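Local coordinates for protein phosphoacetylglucosamine mutase (Aspergillus lentulus, PDB 5OAW) that interconverts N-acetylglucosamine 6-phosphate and N-acetylglucosamine 1-phosphate in a magnesium-dependent phosphomutase reaction, a step towards UDP-N-acetylglucosamine, at residues G210-D215 / R279-D284; D288-Y293 / S430-V435; K224-I229 / I240-D245; T264-P269 / F301-G306. One frame throughout, in Å; residues are numbered along the deposited sequence.

Contact 1. Residues G210-D215 / R279-D284; sequences GSLTVD and RCASLD. With MG (magnesium ion), chain C.
The guanidinium of Arg279 has Ser211 O over one face, 3.4 Å above its plane, and Gly210 O near its edge. Its NH2 donates to Gly210 O at 3.0 Å, approaching from above the carbonyl plane; NH2 is also salt-bridged to Glu436, and NH1 donates to Lys209 O. A bend at chi3 (72°) turns the chain back towards 210-215, while CG rests against CD1 of Leu212. The other flat group, the Asp215 carboxylate, takes the hydroxyl of Ser282 on the anti side of OD2, in a short bond of 2.5 Å between OG and OD2; Gly258 N also donates to OD2, and Asn244 and Ala217 bind OD1. Between these ends run two adjacent parallel strands of the mixed sheet of domain II, in the alpha/beta fold of phosphohexomutases. Thr213 N donates to Arg279 O (2.9 Å), Thr213 O accepts from Ala281 N, Asp215 N donates to Ala281 O, and Asp215 O accepts from Leu283 N. Val214 CG1 packs on Leu283 CD2 (3.8 Å). A water links Arg279 O to the hydroxyls of Ser211 and Thr213. Just past the strand end, Asp284 OD2 binds magnesium at 2.2 Å.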
loop_
_atom_site.group_PDB
_atom_site.type_symbol
_atom_site.label_atom_id
_atom_site.label_comp_id
_atom_site.label_asym_id
_atom_site.label_seq_id
_atom_site.Cartn_x
_atom_site.Cartn_y
_atom_site.Cartn_z
ATOM N N GLY A 210 -3.171 8.388 -25.978
ATOM C CA GLY A 210 -1.747 8.061 -25.906
ATOM C C GLY A 210 -1.492 6.782 -25.140
ATOM O O GLY A 210 -2.340 6.315 -24.386
ATOM N N SER A 211 -0.311 6.214 -25.324
ATOM C CA SER A 211 0.032 4.957 -24.680
ATOM C C SER A 211 0.455 5.157 -23.229
ATOM O O SER A 211 0.864 6.251 -22.841
ATOM C CB SER A 211 1.147 4.278 -25.458
ATOM O OG SER A 211 2.325 5.051 -25.413
ATOM N N LEU A 212 0.342 4.093 -22.439
ATOM C CA LEU A 212 0.888 4.048 -21.085
ATOM C C LEU A 212 1.938 2.926 -20.967
ATOM O O LEU A 212 1.612 1.751 -21.114
ATOM C CB LEU A 212 -0.244 3.888 -20.050
ATOM C CG LEU A 212 0.234 3.612 -18.623
ATOM C CD1 LEU A 212 0.776 4.873 -17.998
ATOM C CD2 LEU A 212 -0.850 3.012 -17.752
ATOM N N THR A 213 3.188 3.304 -20.718
ATOM C CA THR A 213 4.306 2.372 -20.588
ATOM C C THR A 213 4.482 2.058 -19.114
ATOM O O THR A 213 4.917 2.901 -18.333
ATOM C CB THR A 213 5.597 2.968 -21.202
ATOM O OG1 THR A 213 5.298 3.454 -22.509
ATOM C CG2 THR A 213 6.745 1.940 -21.311
ATOM N N VAL A 214 4.112 0.838 -18.746
ATOM C CA VAL A 214 4.150 0.370 -17.366
ATOM C C VAL A 214 5.338 -0.551 -17.108
ATOM O O VAL A 214 5.397 -1.658 -17.643
ATOM C CB VAL A 214 2.864 -0.408 -17.013
ATOM C CG1 VAL A 214 2.803 -0.763 -15.526
ATOM C CG2 VAL A 214 1.638 0.373 -17.444
ATOM N N ASP A 215 6.254 -0.091 -16.262
ATOM C CA ASP A 215 7.343 -0.913 -15.739
ATOM C C ASP A 215 6.852 -1.773 -14.559
ATOM O O ASP A 215 6.492 -1.258 -13.483
ATOM C CB ASP A 215 8.549 -0.015 -15.391
ATOM C CG ASP A 215 9.357 -0.522 -14.180
ATOM O OD1 ASP A 215 9.654 -1.734 -14.101
ATOM O OD2 ASP A 215 9.705 0.308 -13.306
ATOM N N ARG A 279 3.644 8.823 -21.540
ATOM C CA ARG A 279 3.090 8.620 -20.194
ATOM C C ARG A 279 3.522 7.252 -19.639
ATOM O O ARG A 279 3.340 6.213 -20.286
ATOM C CB ARG A 279 1.581 8.748 -20.222
ATOM C CG ARG A 279 0.913 8.609 -18.861
ATOM C CD ARG A 279 -0.573 8.927 -18.926
ATOM N NE ARG A 279 -1.312 7.884 -19.619
ATOM C CZ ARG A 279 -1.674 7.932 -20.901
ATOM N NH1 ARG A 279 -1.384 8.982 -21.662
ATOM N NH2 ARG A 279 -2.334 6.909 -21.429
ATOM N N CYS A 280 4.117 7.268 -18.449
ATOM C CA CYS A 280 4.766 6.091 -17.887
ATOM C C CYS A 280 4.337 5.861 -16.469
ATOM O O CYS A 280 3.890 6.797 -15.817
ATOM C CB CYS A 280 6.278 6.278 -17.868
ATOM S SG CYS A 280 7.045 6.155 -19.478
ATOM N N ALA A 281 4.517 4.625 -15.994
ATOM C CA ALA A 281 4.345 4.298 -14.582
ATOM C C ALA A 281 5.219 3.127 -14.189
ATOM O O ALA A 281 5.691 2.391 -15.040
ATOM C CB ALA A 281 2.889 3.998 -14.264
ATOM N N SER A 282 5.430 2.982 -12.882
ATOM C CA SER A 282 6.128 1.864 -12.293
ATOM C C SER A 282 5.317 1.257 -11.156
ATOM O O SER A 282 4.761 1.985 -10.328
ATOM C CB SER A 282 7.518 2.286 -11.811
ATOM O OG SER A 282 8.395 2.413 -12.927
ATOM N N LEU A 283 5.245 -0.079 -11.151
ATOM C CA LEU A 283 4.667 -0.855 -10.064
ATOM C C LEU A 283 5.809 -1.343 -9.209
ATOM O O LEU A 283 6.923 -1.428 -9.690
ATOM C CB LEU A 283 3.912 -2.077 -10.605
ATOM C CG LEU A 283 3.009 -2.025 -11.844
ATOM C CD1 LEU A 283 2.339 -3.381 -12.032
ATOM C CD2 LEU A 283 1.965 -0.915 -11.778
ATOM N N ASP A 284 5.556 -1.679 -7.947
ATOM C CA ASP A 284 6.571 -2.399 -7.180
ATOM C C ASP A 284 6.422 -3.910 -7.414
ATOM O O ASP A 284 5.532 -4.335 -8.169
ATOM C CB ASP A 284 6.586 -2.001 -5.700
ATOM C CG ASP A 284 5.352 -2.427 -4.955
ATOM O OD1 ASP A 284 4.253 -2.473 -5.543
ATOM O OD2 ASP A 284 5.483 -2.691 -3.739
HETATM MG MG MG C . 4.569 -3.624 -1.990
HETATM O O HOH W 1 3.895 5.596 -23.056
#

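Contact 2. Residues D288-Y293 / S430-V435; sequences DRILYY and SDMLLV. Unlike the reference sequence in segment 288-293: Leu291 (reference Val). With MG (magnesium ion), chain C.
Asp431 presses its CB against CG2 of Ile290 at 3.7 Å, the two side chains sliding past each other in opposite directions. Its carboxylate reaches on towards Asp288, where a water lies 2.6 Å from Asp431 OD2 and 3.1 Å from Asp288 O. The OD2 of that same Asp288 is a magnesium ligand. One residue on, Met432 sets its CB 3.4 Å from Ile290 CD1, a tight fit reached because the isoleucine is fully extended, with chi1 -173° and chi2 172°. Here helix 428-441, from the part of the chain assigned to domain III, packs on one face of the mixed five-stranded sheet of domain II, as a helical layer does in the alpha/beta/alpha fold of phosphohexomutases; the axis of residues 430-435 passes 9.0 Å from that of strand residues 290-293, at 37°. Met432 CG also meets Tyr292 OH, at 3.5 Å, the two side chains crossing at about a right angle. The hydroxyl is hydrogen-bonded to Glu436, one turn further along the helix. Val435 finally brings CG1 over the face of the Tyr292 ring, 3.8 Å from its centroid, in a CH-pi contact displaced towards the hydroxyl end, with Tyr292 CZ nearest to the methyl. Trp449 meets the same ring edge-to-face.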
loop_
_atom_site.group_PDB
_atom_site.type_symbol
_atom_site.label_atom_id
_atom_site.label_comp_id
_atom_site.label_asym_id
_atom_site.label_seq_id
_atom_site.Cartn_x
_atom_site.Cartn_y
_atom_site.Cartn_z
ATOM N N ASP A 288 1.438 -3.369 -5.171
ATOM C CA ASP A 288 0.609 -2.515 -4.326
ATOM C C ASP A 288 1.153 -1.073 -4.215
ATOM O O ASP A 288 0.737 -0.314 -3.347
ATOM C CB ASP A 288 0.413 -3.156 -2.950
ATOM C CG ASP A 288 1.709 -3.270 -2.151
ATOM O OD1 ASP A 288 1.652 -3.569 -0.933
ATOM O OD2 ASP A 288 2.797 -3.077 -2.725
ATOM N N ARG A 289 2.088 -0.717 -5.092
ATOM C CA ARG A 289 2.623 0.655 -5.188
ATOM C C ARG A 289 2.778 1.035 -6.644
ATOM O O ARG A 289 3.318 0.272 -7.452
ATOM C CB ARG A 289 3.984 0.790 -4.499
ATOM C CG ARG A 289 3.941 0.766 -2.986
ATOM C CD ARG A 289 5.297 0.408 -2.418
ATOM N NE ARG A 289 6.284 1.382 -2.849
ATOM C CZ ARG A 289 7.520 1.483 -2.383
ATOM N NH1 ARG A 289 7.959 0.665 -1.442
ATOM N NH2 ARG A 289 8.310 2.430 -2.860
ATOM N N ILE A 290 2.307 2.219 -6.972
ATOM C CA ILE A 290 2.456 2.760 -8.314
ATOM C C ILE A 290 2.860 4.238 -8.245
ATOM O O ILE A 290 2.478 4.954 -7.315
ATOM C CB ILE A 290 1.172 2.578 -9.159
ATOM C CG1 ILE A 290 1.413 3.002 -10.618
ATOM C CG2 ILE A 290 -0.016 3.314 -8.525
ATOM C CD1 ILE A 290 0.274 2.697 -11.566
ATOM N N LEU A 291 3.654 4.666 -9.222
ATOM C CA LEU A 291 3.800 6.088 -9.541
ATOM C C LEU A 291 3.966 6.361 -11.002
ATOM O O LEU A 291 4.454 5.549 -11.748
ATOM C CB LEU A 291 4.932 6.752 -8.773
ATOM C CG LEU A 291 6.005 5.804 -8.331
ATOM C CD1 LEU A 291 7.152 5.757 -9.335
ATOM C CD2 LEU A 291 6.393 6.308 -6.954
ATOM N N TYR A 292 3.543 7.545 -11.387
ATOM C CA TYR A 292 3.646 7.991 -12.746
ATOM C C TYR A 292 4.887 8.856 -12.923
ATOM O O TYR A 292 5.453 9.365 -11.953
ATOM C CB TYR A 292 2.372 8.728 -13.129
ATOM C CG TYR A 292 1.273 7.808 -13.593
ATOM C CD1 TYR A 292 0.674 6.865 -12.723
ATOM C CD2 TYR A 292 0.813 7.878 -14.903
ATOM C CE1 TYR A 292 -0.345 6.019 -13.173
ATOM C CE2 TYR A 292 -0.197 7.042 -15.360
ATOM C CZ TYR A 292 -0.770 6.114 -14.507
ATOM O OH TYR A 292 -1.776 5.318 -15.003
ATOM N N TYR A 293 5.321 8.959 -14.177
ATOM C CA TYR A 293 6.434 9.799 -14.581
ATOM C C TYR A 293 6.435 10.029 -16.081
ATOM O O TYR A 293 5.813 9.286 -16.827
ATOM C CB TYR A 293 7.776 9.240 -14.105
ATOM C CG TYR A 293 8.042 7.795 -14.428
ATOM C CD1 TYR A 293 8.727 7.429 -15.597
ATOM C CD2 TYR A 293 7.640 6.782 -13.547
ATOM C CE1 TYR A 293 8.998 6.100 -15.868
ATOM C CE2 TYR A 293 7.894 5.447 -13.822
ATOM C CZ TYR A 293 8.571 5.116 -14.978
ATOM O OH TYR A 293 8.818 3.791 -15.250
ATOM N N SER A 430 -5.367 -1.236 -9.830
ATOM C CA SER A 430 -6.577 -0.486 -9.585
ATOM C C SER A 430 -6.276 1.019 -9.728
ATOM O O SER A 430 -6.909 1.723 -10.542
ATOM C CB SER A 430 -7.083 -0.855 -8.187
ATOM O OG SER A 430 -8.330 -0.273 -7.897
ATOM N N ASP A 431 -5.256 1.486 -8.991
ATOM C CA ASP A 431 -4.828 2.906 -9.025
ATOM C C ASP A 431 -4.444 3.405 -10.435
ATOM O O ASP A 431 -4.737 4.545 -10.801
ATOM C CB ASP A 431 -3.685 3.170 -8.025
ATOM C CG ASP A 431 -4.113 2.994 -6.565
ATOM O OD1 ASP A 431 -5.331 2.997 -6.254
ATOM O OD2 ASP A 431 -3.205 2.835 -5.716
ATOM N N MET A 432 -3.822 2.526 -11.218
ATOM C CA MET A 432 -3.426 2.835 -12.566
ATOM C C MET A 432 -4.634 3.110 -13.430
ATOM O O MET A 432 -4.677 4.119 -14.140
ATOM C CB MET A 432 -2.591 1.696 -13.128
ATOM C CG MET A 432 -2.138 1.898 -14.560
ATOM S SD MET A 432 -3.242 1.053 -15.714
ATOM C CE MET A 432 -2.798 -0.642 -15.327
ATOM N N LEU A 433 -5.621 2.223 -13.365
ATOM C CA LEU A 433 -6.847 2.410 -14.132
ATOM C C LEU A 433 -7.606 3.657 -13.682
ATOM O O LEU A 433 -8.195 4.358 -14.511
ATOM C CB LEU A 433 -7.726 1.155 -14.083
ATOM C CG LEU A 433 -7.174 -0.059 -14.847
ATOM C CD1 LEU A 433 -7.750 -1.325 -14.243
ATOM C CD2 LEU A 433 -7.456 0.003 -16.339
ATOM N N LEU A 434 -7.566 3.921 -12.374
ATOM C CA LEU A 434 -8.134 5.123 -11.780
ATOM C C LEU A 434 -7.509 6.359 -12.410
ATOM O O LEU A 434 -8.207 7.192 -12.960
ATOM C CB LEU A 434 -7.884 5.125 -10.275
ATOM C CG LEU A 434 -8.784 5.850 -9.275
ATOM C CD1 LEU A 434 -7.910 6.684 -8.350
ATOM C CD2 LEU A 434 -9.874 6.722 -9.887
ATOM N N VAL A 435 -6.185 6.451 -12.369
ATOM C CA VAL A 435 -5.470 7.587 -12.983
ATOM C C VAL A 435 -5.877 7.739 -14.453
ATOM O O VAL A 435 -6.206 8.849 -14.911
ATOM C CB VAL A 435 -3.929 7.455 -12.821
ATOM C CG1 VAL A 435 -3.183 8.494 -13.651
ATOM C CG2 VAL A 435 -3.537 7.578 -11.368
HETATM MG MG MG C . 4.569 -3.624 -1.990
HETATM O O HOH W 2 -1.596 1.555 -4.079
#

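Contact 3. Residues K224-I229 / I240-D245; sequences KLRELI and IKIVND
Arg226 crosses Ile242 at a slant and ends on Asp245. Its CB is 3.8 Å from Ile242 CD1, and the chain then leaves the helix with CG anti to the backbone N (chi1 -172°) and extends through CD. At chi3 (-83°) it bends, which lays the guanidinium against the isoleucine: NE is 4.0 Å from Ile242 CD1, and that methyl sits over one face of the group, towards its rim. Further out, NH2 packs on Ile242 CB at 3.5 Å, and NH1 donates to Asp245 OD2 at 2.8 Å, almost in the guanidinium plane and nearly in line with the C-O bond of the acceptor. NH2 adds a weak second bond to the same oxygen, so a single carboxylate oxygen takes both arms of the salt bridge while the two planes stand 55° apart. Behind this surface salt bridge lies a purely apolar layer. Ile229 CD1 touches Ile240 CB at 3.8 Å and also reaches Ile242 CD1, and Leu225 CD1 spans the two strand isoleucines, 4.1 Å from Ile240 CG2. On the inner side Met432 of helix 428-441 adjoins Leu225 and Ile240. Residues 224-229 of the helix run roughly antiparallel to strand residues 240-243, and the packing closes the beta-alpha-beta crossover that starts from the parallel strand 211-215 in this domain's sheet.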
loop_
_atom_site.group_PDB
_atom_site.type_symbol
_atom_site.label_atom_id
_atom_site.label_comp_id
_atom_site.label_asym_id
_atom_site.label_seq_id
_atom_site.Cartn_x
_atom_site.Cartn_y
_atom_site.Cartn_z
ATOM N N LYS A 224 0.144 -10.508 -14.211
ATOM C CA LYS A 224 -1.228 -10.275 -13.743
ATOM C C LYS A 224 -1.890 -9.101 -14.433
ATOM O O LYS A 224 -3.108 -9.135 -14.671
ATOM C CB LYS A 224 -1.280 -10.065 -12.227
ATOM C CG LYS A 224 -0.774 -11.245 -11.409
ATOM C CD LYS A 224 -1.460 -12.559 -11.745
ATOM C CE LYS A 224 -0.599 -13.706 -11.251
ATOM N NZ LYS A 224 -1.226 -15.041 -11.407
ATOM N N LEU A 225 -1.096 -8.071 -14.741
ATOM C CA LEU A 225 -1.559 -6.936 -15.532
ATOM C C LEU A 225 -1.909 -7.434 -16.924
ATOM O O LEU A 225 -2.997 -7.139 -17.413
ATOM C CB LEU A 225 -0.503 -5.823 -15.627
ATOM C CG LEU A 225 -0.914 -4.348 -15.729
ATOM C CD1 LEU A 225 0.202 -3.559 -16.382
ATOM C CD2 LEU A 225 -2.211 -4.070 -16.473
ATOM N N ARG A 226 -0.994 -8.193 -17.546
ATOM C CA ARG A 226 -1.205 -8.735 -18.897
ATOM C C ARG A 226 -2.476 -9.577 -18.974
ATOM O O ARG A 226 -3.197 -9.507 -19.969
ATOM C CB ARG A 226 0.013 -9.539 -19.393
ATOM C CG ARG A 226 -0.092 -9.962 -20.857
ATOM C CD ARG A 226 1.189 -10.552 -21.399
ATOM N NE ARG A 226 2.136 -9.515 -21.824
ATOM C CZ ARG A 226 3.286 -9.253 -21.219
ATOM N NH1 ARG A 226 3.673 -9.958 -20.157
ATOM N NH2 ARG A 226 4.065 -8.303 -21.694
ATOM N N GLU A 227 -2.745 -10.350 -17.922
ATOM C CA GLU A 227 -3.961 -11.161 -17.820
ATOM C C GLU A 227 -5.230 -10.284 -17.646
ATOM O O GLU A 227 -6.242 -10.535 -18.312
ATOM C CB GLU A 227 -3.795 -12.212 -16.715
ATOM C CG GLU A 227 -4.918 -13.242 -16.582
ATOM C CD GLU A 227 -5.015 -14.258 -17.723
ATOM O OE1 GLU A 227 -4.120 -14.313 -18.603
ATOM O OE2 GLU A 227 -6.006 -15.019 -17.729
ATOM N N LEU A 228 -5.169 -9.260 -16.779
ATOM C CA LEU A 228 -6.236 -8.242 -16.702
ATOM C C LEU A 228 -6.542 -7.610 -18.064
ATOM O O LEU A 228 -7.707 -7.463 -18.410
ATOM C CB LEU A 228 -5.930 -7.133 -15.679
ATOM C CG LEU A 228 -6.973 -5.996 -15.737
ATOM C CD1 LEU A 228 -8.179 -6.257 -14.844
ATOM C CD2 LEU A 228 -6.351 -4.643 -15.456
ATOM N N ILE A 229 -5.504 -7.286 -18.839
ATOM C CA ILE A 229 -5.657 -6.669 -20.180
ATOM C C ILE A 229 -6.570 -7.483 -21.125
ATOM O O ILE A 229 -7.289 -6.903 -21.959
ATOM C CB ILE A 229 -4.271 -6.285 -20.812
ATOM C CG1 ILE A 229 -3.609 -5.167 -19.986
ATOM C CG2 ILE A 229 -4.382 -5.838 -22.278
ATOM C CD1 ILE A 229 -2.161 -4.884 -20.331
ATOM N N ILE A 240 -1.671 -0.264 -23.187
ATOM C CA ILE A 240 -0.622 -0.455 -22.204
ATOM C C ILE A 240 0.544 -1.156 -22.889
ATOM O O ILE A 240 0.346 -2.108 -23.639
ATOM C CB ILE A 240 -1.159 -1.237 -20.975
ATOM C CG1 ILE A 240 -2.159 -0.357 -20.207
ATOM C CG2 ILE A 240 -0.032 -1.652 -20.044
ATOM C CD1 ILE A 240 -3.095 -1.057 -19.244
ATOM N N LYS A 241 1.745 -0.637 -22.669
ATOM C CA LYS A 241 2.960 -1.291 -23.083
ATOM C C LYS A 241 3.653 -1.797 -21.825
ATOM O O LYS A 241 4.064 -0.998 -20.974
ATOM C CB LYS A 241 3.842 -0.304 -23.837
ATOM C CG LYS A 241 3.478 -0.137 -25.301
ATOM C CD LYS A 241 3.604 1.319 -25.738
ATOM C CE LYS A 241 4.452 1.474 -26.991
ATOM N NZ LYS A 241 5.913 1.433 -26.670
ATOM N N ILE A 242 3.770 -3.114 -21.703
ATOM C CA ILE A 242 4.420 -3.728 -20.535
ATOM C C ILE A 242 5.919 -3.822 -20.783
ATOM O O ILE A 242 6.344 -4.293 -21.838
ATOM C CB ILE A 242 3.819 -5.111 -20.177
ATOM C CG1 ILE A 242 2.413 -4.921 -19.592
ATOM C CG2 ILE A 242 4.697 -5.853 -19.165
ATOM C CD1 ILE A 242 1.495 -6.108 -19.741
ATOM N N VAL A 243 6.701 -3.329 -19.821
ATOM C CA VAL A 243 8.158 -3.478 -19.802
ATOM C C VAL A 243 8.581 -3.969 -18.427
ATOM O O VAL A 243 7.846 -3.810 -17.447
ATOM C CB VAL A 243 8.935 -2.179 -20.202
ATOM C CG1 VAL A 243 8.583 -1.753 -21.616
ATOM C CG2 VAL A 243 8.690 -1.024 -19.236
ATOM N N ASN A 244 9.771 -4.560 -18.372
ATOM C CA ASN A 244 10.323 -5.178 -17.173
ATOM C C ASN A 244 9.340 -6.191 -16.587
ATOM O O ASN A 244 8.701 -5.947 -15.540
ATOM C CB ASN A 244 10.782 -4.118 -16.162
ATOM C CG ASN A 244 11.535 -2.961 -16.824
ATOM O OD1 ASN A 244 12.446 -3.160 -17.640
ATOM N ND2 ASN A 244 11.164 -1.747 -16.466
ATOM N N ASP A 245 9.203 -7.312 -17.308
ATOM C CA ASP A 245 8.408 -8.466 -16.860
ATOM C C ASP A 245 9.203 -9.770 -16.869
ATOM O O ASP A 245 8.660 -10.854 -17.093
ATOM C CB ASP A 245 7.122 -8.596 -17.680
ATOM C CG ASP A 245 7.373 -8.940 -19.149
ATOM O OD1 ASP A 245 8.518 -8.801 -19.653
ATOM O OD2 ASP A 245 6.390 -9.337 -19.811
#

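Contact 4. Residues T264-P269 / F301-G306; sequences TKQRAP and FRLLDG
Phe301 stands on the edge strand of the mixed sheet of this alpha/beta domain and offers one face of its ring to the turn that follows helix 259-265. Across that face runs the backbone of the turn: the Arg267 carbonyl carbon lies 3.5 Å above the ring plane, and Ala268 N is 3.2 Å from CE1. The first torsion (175°) holds the ring anti to the strand nitrogen and extends it towards the turn. Val262 of the same helix also touches the phenyl ring, and Tyr293 of the neighbouring strand meets it with the planes about 40° apart. Gln266 follows the helix with a positive phi (63°), and its carbonyl O lies 3.2 Å from Phe301 CD2, obliquely to the ring. Its side chain bends at chi2 so that its end approaches Leu303, where OE1 lies 4.2 Å from CD2 and the two side chains cross at about a right angle. Ala268 adds its methyl, with CB 3.9 Å from Phe301 CE1. Polar links are few here. Arg267 turns away from the ring and folds back along its own segment, its NE donating to Lys265 O. Between the two segments, one water accepts the strand N-H of Leu303 at 3.1 Å from its N and makes only a weak, 3.5 Å bond to Gln266 OE1.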
loop_
_atom_site.group_PDB
_atom_site.type_symbol
_atom_site.label_atom_id
_atom_site.label_comp_id
_atom_site.label_asym_id
_atom_site.label_seq_id
_atom_site.Cartn_x
_atom_site.Cartn_y
_atom_site.Cartn_z
ATOM N N THR A 264 12.814 6.621 -5.112
ATOM C CA THR A 264 13.973 6.931 -4.257
ATOM C C THR A 264 15.156 7.530 -5.023
ATOM O O THR A 264 15.918 8.319 -4.452
ATOM C CB THR A 264 14.454 5.719 -3.417
ATOM O OG1 THR A 264 14.714 4.600 -4.275
ATOM C CG2 THR A 264 13.404 5.326 -2.349
ATOM N N LYS A 265 15.301 7.168 -6.302
ATOM C CA LYS A 265 16.438 7.633 -7.118
ATOM C C LYS A 265 16.095 8.816 -8.021
ATOM O O LYS A 265 16.998 9.475 -8.546
ATOM C CB LYS A 265 17.110 6.495 -7.905
ATOM C CG LYS A 265 17.444 5.262 -7.070
ATOM C CD LYS A 265 18.897 4.849 -7.172
ATOM C CE LYS A 265 19.713 5.465 -6.044
ATOM N NZ LYS A 265 21.170 5.483 -6.355
ATOM N N GLN A 266 14.798 9.077 -8.193
ATOM C CA GLN A 266 14.283 10.238 -8.949
ATOM C C GLN A 266 14.657 10.224 -10.440
ATOM O O GLN A 266 14.868 11.270 -11.062
ATOM C CB GLN A 266 14.678 11.561 -8.268
ATOM C CG GLN A 266 13.973 11.813 -6.944
ATOM C CD GLN A 266 13.082 13.042 -6.970
ATOM O OE1 GLN A 266 12.342 13.289 -7.931
ATOM N NE2 GLN A 266 13.158 13.831 -5.905
ATOM N N ARG A 267 14.721 9.020 -10.999
ATOM C CA ARG A 267 15.000 8.813 -12.418
ATOM C C ARG A 267 14.122 7.689 -12.941
ATOM O O ARG A 267 13.629 6.868 -12.165
ATOM C CB ARG A 267 16.497 8.512 -12.661
ATOM C CG ARG A 267 17.030 7.243 -12.005
ATOM C CD ARG A 267 18.546 7.257 -11.836
ATOM N NE ARG A 267 18.980 8.136 -10.740
ATOM C CZ ARG A 267 20.149 8.057 -10.095
ATOM N NH1 ARG A 267 21.037 7.115 -10.402
ATOM N NH2 ARG A 267 20.425 8.926 -9.120
ATOM N N ALA A 268 13.923 7.683 -14.257
ATOM C CA ALA A 268 13.369 6.550 -14.992
ATOM C C ALA A 268 14.304 5.320 -14.873
ATOM O O ALA A 268 15.501 5.466 -14.571
ATOM C CB ALA A 268 13.124 6.934 -16.456
ATOM N N PRO A 269 13.764 4.091 -15.061
ATOM C CA PRO A 269 14.707 2.954 -15.010
ATOM C C PRO A 269 15.760 3.072 -16.128
ATOM O O PRO A 269 15.406 3.520 -17.227
ATOM C CB PRO A 269 13.808 1.738 -15.225
ATOM C CG PRO A 269 12.446 2.204 -14.820
ATOM C CD PRO A 269 12.367 3.644 -15.208
ATOM N N PHE A 301 13.285 14.518 -16.598
ATOM C CA PHE A 301 12.447 13.529 -15.910
ATOM C C PHE A 301 11.493 14.191 -14.915
ATOM O O PHE A 301 11.924 14.979 -14.061
ATOM C CB PHE A 301 13.318 12.498 -15.189
ATOM C CG PHE A 301 12.537 11.506 -14.365
ATOM C CD1 PHE A 301 11.967 10.375 -14.963
ATOM C CD2 PHE A 301 12.374 11.699 -12.983
ATOM C CE1 PHE A 301 11.253 9.461 -14.196
ATOM C CE2 PHE A 301 11.659 10.783 -12.215
ATOM C CZ PHE A 301 11.101 9.662 -12.821
ATOM N N ARG A 302 10.208 13.847 -15.022
ATOM C CA ARG A 302 9.155 14.444 -14.215
ATOM C C ARG A 302 8.347 13.388 -13.473
ATOM O O ARG A 302 7.663 12.580 -14.101
ATOM C CB ARG A 302 8.247 15.299 -15.095
ATOM C CG ARG A 302 8.509 16.785 -15.001
ATOM C CD ARG A 302 9.828 17.204 -15.620
ATOM N NE ARG A 302 10.485 18.213 -14.793
ATOM C CZ ARG A 302 10.248 19.522 -14.854
ATOM N NH1 ARG A 302 9.366 20.017 -15.713
ATOM N NH2 ARG A 302 10.900 20.339 -14.044
ATOM N N LEU A 303 8.438 13.404 -12.141
ATOM C CA LEU A 303 7.795 12.420 -11.286
ATOM C C LEU A 303 6.423 12.879 -10.826
ATOM O O LEU A 303 6.233 14.036 -10.404
ATOM C CB LEU A 303 8.662 12.103 -10.062
ATOM C CG LEU A 303 8.191 10.951 -9.154
ATOM C CD1 LEU A 303 8.375 9.583 -9.817
ATOM C CD2 LEU A 303 8.887 10.987 -7.800
ATOM N N LEU A 304 5.474 11.947 -10.914
ATOM C CA LEU A 304 4.120 12.136 -10.424
ATOM C C LEU A 304 3.849 11.005 -9.451
ATOM O O LEU A 304 3.362 9.927 -9.836
ATOM C CB LEU A 304 3.130 12.144 -11.586
ATOM C CG LEU A 304 3.294 13.271 -12.598
ATOM C CD1 LEU A 304 2.966 12.808 -14.013
ATOM C CD2 LEU A 304 2.453 14.471 -12.185
ATOM N N ASP A 305 4.210 11.245 -8.189
ATOM C CA ASP A 305 4.240 10.210 -7.161
ATOM C C ASP A 305 2.874 10.020 -6.487
ATOM O O ASP A 305 1.879 10.539 -6.974
ATOM C CB ASP A 305 5.401 10.447 -6.162
ATOM C CG ASP A 305 5.217 11.705 -5.262
ATOM O OD1 ASP A 305 4.143 12.350 -5.274
ATOM O OD2 ASP A 305 6.177 12.030 -4.516
ATOM N N GLY A 306 2.839 9.265 -5.388
ATOM C CA GLY A 306 1.602 9.004 -4.645
ATOM C C GLY A 306 0.819 10.230 -4.209
ATOM O O GLY A 306 -0.402 10.270 -4.325
HETATM O O HOH W 3 10.803 14.772 -10.644
#

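In the fold
All four contacts are built on one mixed sheet, ordered 239-243, 211-215, 279-283, 290-295, 301-304. Contact 3 packs a helix on one edge strand and contact 4 a turn on the other, their centres about 20 Å apart; contact 1 pairs two inner strands, and contact 2 backs the sheet with helix 428-441. Contacts 1 and 2, with centres about 9 Å apart, join where Ser282 OG probably hydrogen-bonds Tyr293 OH at 2.7 Å. They also deliver Asp284 and Asp288 to the magnesium, whose site Asp286 and phosphorylated Ser69 complete. Contact 2 touches contact 3 through Met432, whose CE is 3.7 Å from Leu225 CD2. The Asp431 side chain is about 13 Å from the bound sugar phosphate.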